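Rhizobiales Sp. Pch2 (Marine metagenome, PDB 6PB3) is a Pch2/TRIP13-like AAA+ ATPase that probably remodels HORMA domain proteins to regulate cGAS-like enzymes in bacteriophage immunity. Local coordinates at residues Val253-Pro258 against Ile297-Ala302; Asp33-Arg38 against Asp228-Ala233. All blocks are in the same frame, centred on the assembly; numbering follows the deposited sequence.

Contact 1 of 2, residues Val253-Pro258 against Ile297-Ala302; sequences VAATGP and IAQAMA
Two helices of the C-terminal helical region end side by side here, Ala255 on helix 246-255 meeting Ala298 and Gln299 on helix 291-300. Backbone proximity supports this reading, since the closest CA atoms, those of Ala255 and Gln299, are 5.5 Å apart, a spacing that small side chains permit. Ala255 points its methyl at the second helix, where CB stands 3.9 Å from CB of Ala298 and 3.8 Å from CG of Gln299. The contact is therefore apolar, and no hydrogen bond crosses it. Gln299 takes part through the start of its chain: with CG anti to the carbonyl carbon (chi1 -65°), that methylene lies alongside the Ala255 methyl, while the extended remainder carries the amide onward. Thr256 adds a looser methyl contact, CG2 to CB of Ala298 at 4.2 Å. Its OG1 hydrogen-bonds the carbonyl oxygen of Leu252 and takes a weak bond from NE of Arg231. Thr256 also packs on Phe266 and on Leu275 of helix 268-283. Met301, where the second helix leaves helical geometry, touches the same pair, as well as Arg38 of the second subunit. Close pairing through alanine methyls, burying 132 Å² in all, joins two helices of the all-helical region 228-300, probably the small helical lid, as in other AAA+ modules.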
# COMPACT_ATOMS: atom_id res chain seq x y z
N VAL A 253 -0.20 11.43 34.26
CA VAL A 253 -0.31 12.28 33.07
C VAL A 253 0.91 12.10 32.18
O VAL A 253 0.79 11.94 30.95
CB VAL A 253 -0.48 13.75 33.49
CG1 VAL A 253 -0.34 14.66 32.27
CG2 VAL A 253 -1.81 13.95 34.17
N ALA A 254 2.09 12.10 32.78
CA ALA A 254 3.31 11.93 32.00
C ALA A 254 3.40 10.52 31.42
O ALA A 254 3.83 10.34 30.28
CB ALA A 254 4.54 12.25 32.86
N ALA A 255 3.00 9.51 32.20
CA ALA A 255 3.09 8.14 31.72
C ALA A 255 2.13 7.86 30.58
O ALA A 255 2.35 6.91 29.83
CB ALA A 255 2.83 7.16 32.87
N THR A 256 1.09 8.66 30.42
CA THR A 256 0.14 8.43 29.34
C THR A 256 0.33 9.37 28.17
O THR A 256 -0.44 9.31 27.20
CB THR A 256 -1.29 8.51 29.90
OG1 THR A 256 -1.50 9.78 30.53
CG2 THR A 256 -1.49 7.41 30.93
N GLY A 257 1.36 10.22 28.22
CA GLY A 257 1.67 11.13 27.14
C GLY A 257 2.70 10.58 26.18
O GLY A 257 3.19 9.46 26.33
N PRO A 258 3.03 11.36 25.15
CA PRO A 258 3.96 10.86 24.12
C PRO A 258 5.39 10.66 24.62
O PRO A 258 6.06 9.73 24.15
CB PRO A 258 3.89 11.93 23.03
CG PRO A 258 3.36 13.16 23.71
CD PRO A 258 2.45 12.66 24.78
N ILE A 297 1.18 0.29 36.11
CA ILE A 297 0.25 -0.15 35.07
C ILE A 297 0.31 0.80 33.88
O ILE A 297 0.42 0.37 32.73
CB ILE A 297 -1.17 -0.26 35.64
CG1 ILE A 297 -1.26 -1.43 36.63
CG2 ILE A 297 -2.16 -0.43 34.51
CD1 ILE A 297 -2.53 -1.45 37.46
N ALA A 298 0.25 2.11 34.13
CA ALA A 298 0.26 3.08 33.04
C ALA A 298 1.53 2.96 32.20
O ALA A 298 1.49 3.08 30.97
CB ALA A 298 0.11 4.50 33.58
N GLN A 299 2.67 2.72 32.86
CA GLN A 299 3.94 2.73 32.15
C GLN A 299 4.13 1.46 31.32
O GLN A 299 4.66 1.52 30.20
CB GLN A 299 5.09 2.89 33.15
CG GLN A 299 5.10 4.24 33.88
CD GLN A 299 6.39 4.44 34.67
OE1 GLN A 299 7.10 3.48 34.97
NE2 GLN A 299 6.69 5.69 34.99
N ALA A 300 3.72 0.31 31.85
CA ALA A 300 3.81 -0.94 31.10
C ALA A 300 2.81 -0.99 29.96
O ALA A 300 2.99 -1.79 29.03
CB ALA A 300 3.60 -2.13 32.03
N MSE A 301 1.78 -0.16 29.99
CA MSE A 301 0.74 -0.22 28.99
C MSE A 301 1.15 0.62 27.77
O MSE A 301 1.50 1.79 27.91
CB MSE A 301 -0.58 0.25 29.60
CG MSE A 301 -1.75 0.27 28.66
SE MSE A 301 -3.32 0.97 29.61
CE MSE A 301 -3.63 -0.59 30.80
N ALA A 302 1.09 0.01 26.58
CA ALA A 302 1.48 0.76 25.39
C ALA A 302 0.26 1.38 24.72
O ALA A 302 -0.80 0.74 24.66
CB ALA A 302 2.21 -0.13 24.37

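Contact 2 of 2, residues Asp33-Arg38 against Asp228-Ala233; sequences DTHKSR and DAQRRA
Gln230 brings the NE2 end of its amide to the rim of the His35 imidazole, abutting the edge of the ring, in its plane. The evidence is threefold. NE2 of Gln230 is 3.3 Å from CE1 of His35; it lies level with the ring atoms; and the amide and ring planes are only 16° apart, although the two side chains as wholes cross at about a right angle. ND1 of His35 is farther off, 4.1 Å from the same NE2, so CE1 is the atom chiefly met, and the pair makes no hydrogen bond. Gln230 spans the gap because its chain is extended beyond CG (chi2 165°), and OE1 is engaged separately, by a hydrogen bond within the chain close to its own segment. Thr34 stands at the border of the contact, its OG1 4.1 Å from NE2 of Gln230. The imidazole also meets strand 219-223: NE2 of His35 makes a weak hydrogen bond to the carbonyl oxygen of Thr222, and the ring meets that of Phe223 with planes inclined at about 35°. Leu90 of helix 87-93 also packs on it. Gln230 also touches Phe268 of helix 268-283, while its backbone N hydrogen-bonds OD1 of Asn227 at the start of helix 228-239. With just 85 Å² buried, this is a slender bridge between two bodies, helix 33-47 against the ATPase core and helix 228-239, probably the first of the helical lid. The His35 side chain lies near, without touching, the residues of the probable P-loop, a placement typical of the cleft between the large and small domains of AAA+ proteins.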
# COMPACT_ATOMS: atom_id res chain seq x y z
N ASP A 33 -14.48 18.73 27.70
CA ASP A 33 -15.18 19.97 28.03
C ASP A 33 -15.19 20.93 26.84
O ASP A 33 -16.22 21.53 26.52
CB ASP A 33 -14.55 20.63 29.25
CG ASP A 33 -14.87 19.90 30.55
OD1 ASP A 33 -15.95 19.26 30.64
OD2 ASP A 33 -14.04 19.96 31.50
N THR A 34 -14.05 21.06 26.17
CA THR A 34 -13.97 21.93 25.01
C THR A 34 -14.86 21.42 23.88
O THR A 34 -15.55 22.21 23.22
CB THR A 34 -12.51 22.02 24.55
OG1 THR A 34 -12.10 20.76 24.02
CG2 THR A 34 -11.63 22.35 25.75
N HIS A 35 -14.85 20.10 23.63
CA HIS A 35 -15.69 19.56 22.56
C HIS A 35 -17.17 19.77 22.84
O HIS A 35 -17.96 20.05 21.92
CB HIS A 35 -15.38 18.08 22.34
CG HIS A 35 -13.92 17.77 22.19
ND1 HIS A 35 -13.04 17.85 23.24
CD2 HIS A 35 -13.19 17.41 21.10
CE1 HIS A 35 -11.83 17.53 22.82
NE2 HIS A 35 -11.89 17.26 21.53
N LYS A 36 -17.57 19.64 24.12
CA LYS A 36 -18.95 19.88 24.54
C LYS A 36 -19.38 21.31 24.28
O LYS A 36 -20.45 21.56 23.72
CB LYS A 36 -19.12 19.61 26.05
CG LYS A 36 -18.96 18.18 26.54
CD LYS A 36 -19.14 18.15 28.09
CE LYS A 36 -18.90 16.78 28.68
NZ LYS A 36 -18.80 16.81 30.19
N SER A 37 -18.56 22.26 24.74
CA SER A 37 -18.85 23.68 24.57
C SER A 37 -18.98 24.05 23.10
O SER A 37 -19.93 24.74 22.70
CB SER A 37 -17.75 24.50 25.24
OG SER A 37 -17.78 25.85 24.81
N ARG A 38 -18.02 23.62 22.27
CA ARG A 38 -18.09 23.98 20.85
C ARG A 38 -19.29 23.33 20.18
O ARG A 38 -20.03 23.99 19.44
CB ARG A 38 -16.80 23.58 20.14
CG ARG A 38 -15.58 24.33 20.61
CD ARG A 38 -14.33 23.83 19.85
NE ARG A 38 -13.13 24.38 20.46
CZ ARG A 38 -11.89 24.01 20.16
NH1 ARG A 38 -11.66 23.07 19.25
NH2 ARG A 38 -10.87 24.58 20.78
N ASP A 228 -2.02 17.10 27.57
CA ASP A 228 -1.73 16.93 28.99
C ASP A 228 -2.88 17.42 29.85
O ASP A 228 -3.24 16.77 30.85
CB ASP A 228 -0.43 17.63 29.35
CG ASP A 228 0.77 17.02 28.62
OD1 ASP A 228 0.65 16.72 27.41
OD2 ASP A 228 1.84 16.87 29.25
N ALA A 229 -3.51 18.54 29.48
CA ALA A 229 -4.64 19.04 30.26
C ALA A 229 -5.81 18.07 30.22
O ALA A 229 -6.43 17.78 31.24
CB ALA A 229 -5.07 20.43 29.77
N GLN A 230 -6.11 17.55 29.03
CA GLN A 230 -7.23 16.61 28.91
C GLN A 230 -6.94 15.31 29.65
O GLN A 230 -7.84 14.74 30.28
CB GLN A 230 -7.54 16.35 27.44
CG GLN A 230 -8.06 17.61 26.74
CD GLN A 230 -8.05 17.50 25.23
OE1 GLN A 230 -7.08 17.03 24.63
NE2 GLN A 230 -9.13 17.94 24.60
N ARG A 231 -5.70 14.82 29.59
CA ARG A 231 -5.36 13.63 30.36
C ARG A 231 -5.45 13.90 31.85
O ARG A 231 -5.93 13.06 32.61
CB ARG A 231 -3.96 13.12 29.97
CG ARG A 231 -3.85 12.74 28.51
CD ARG A 231 -2.68 11.81 28.26
NE ARG A 231 -1.43 12.36 28.77
CZ ARG A 231 -0.78 13.36 28.19
NH1 ARG A 231 -1.28 13.91 27.08
NH2 ARG A 231 0.35 13.81 28.71
N ARG A 232 -5.02 15.08 32.27
CA ARG A 232 -5.14 15.46 33.68
C ARG A 232 -6.59 15.45 34.13
O ARG A 232 -6.90 14.96 35.22
CB ARG A 232 -4.52 16.84 33.90
CG ARG A 232 -4.15 17.14 35.34
CD ARG A 232 -3.66 18.57 35.53
NE ARG A 232 -3.23 19.17 34.27
CZ ARG A 232 -1.97 19.22 33.86
NH1 ARG A 232 -1.01 18.72 34.61
NH2 ARG A 232 -1.68 19.78 32.70
N ALA A 233 -7.51 15.98 33.31
CA ALA A 233 -8.91 16.06 33.74
C ALA A 233 -9.53 14.68 33.88
O ALA A 233 -10.24 14.41 34.86
CB ALA A 233 -9.73 16.92 32.76

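In the fold
Contacts 1 and 2 lie on the same side of the chain's centre with their own centres 19 Å apart, and the consecutive helices 228-239 and 246-255 link them. Arg231 makes the polar connection: its NH2 is 3.0 Å from the carbonyl oxygen of Val253, a probable hydrogen bond, and also forms a salt bridge with Asp228, whose hydrogen bonds are weak; its NE is 3.1 Å from OG1 of Thr256. CG2 of Val253 packs 3.7 Å from CA of Arg232. Contact 1 lies within the probable lid, whereas contact 2 ties that lid to the core near the probable nucleotide-binding P-loop. Both reach neighbours: Ile297 touches Arg38 of the second subunit, and this chain's own Arg38 packs on Ser278 of the third subunit.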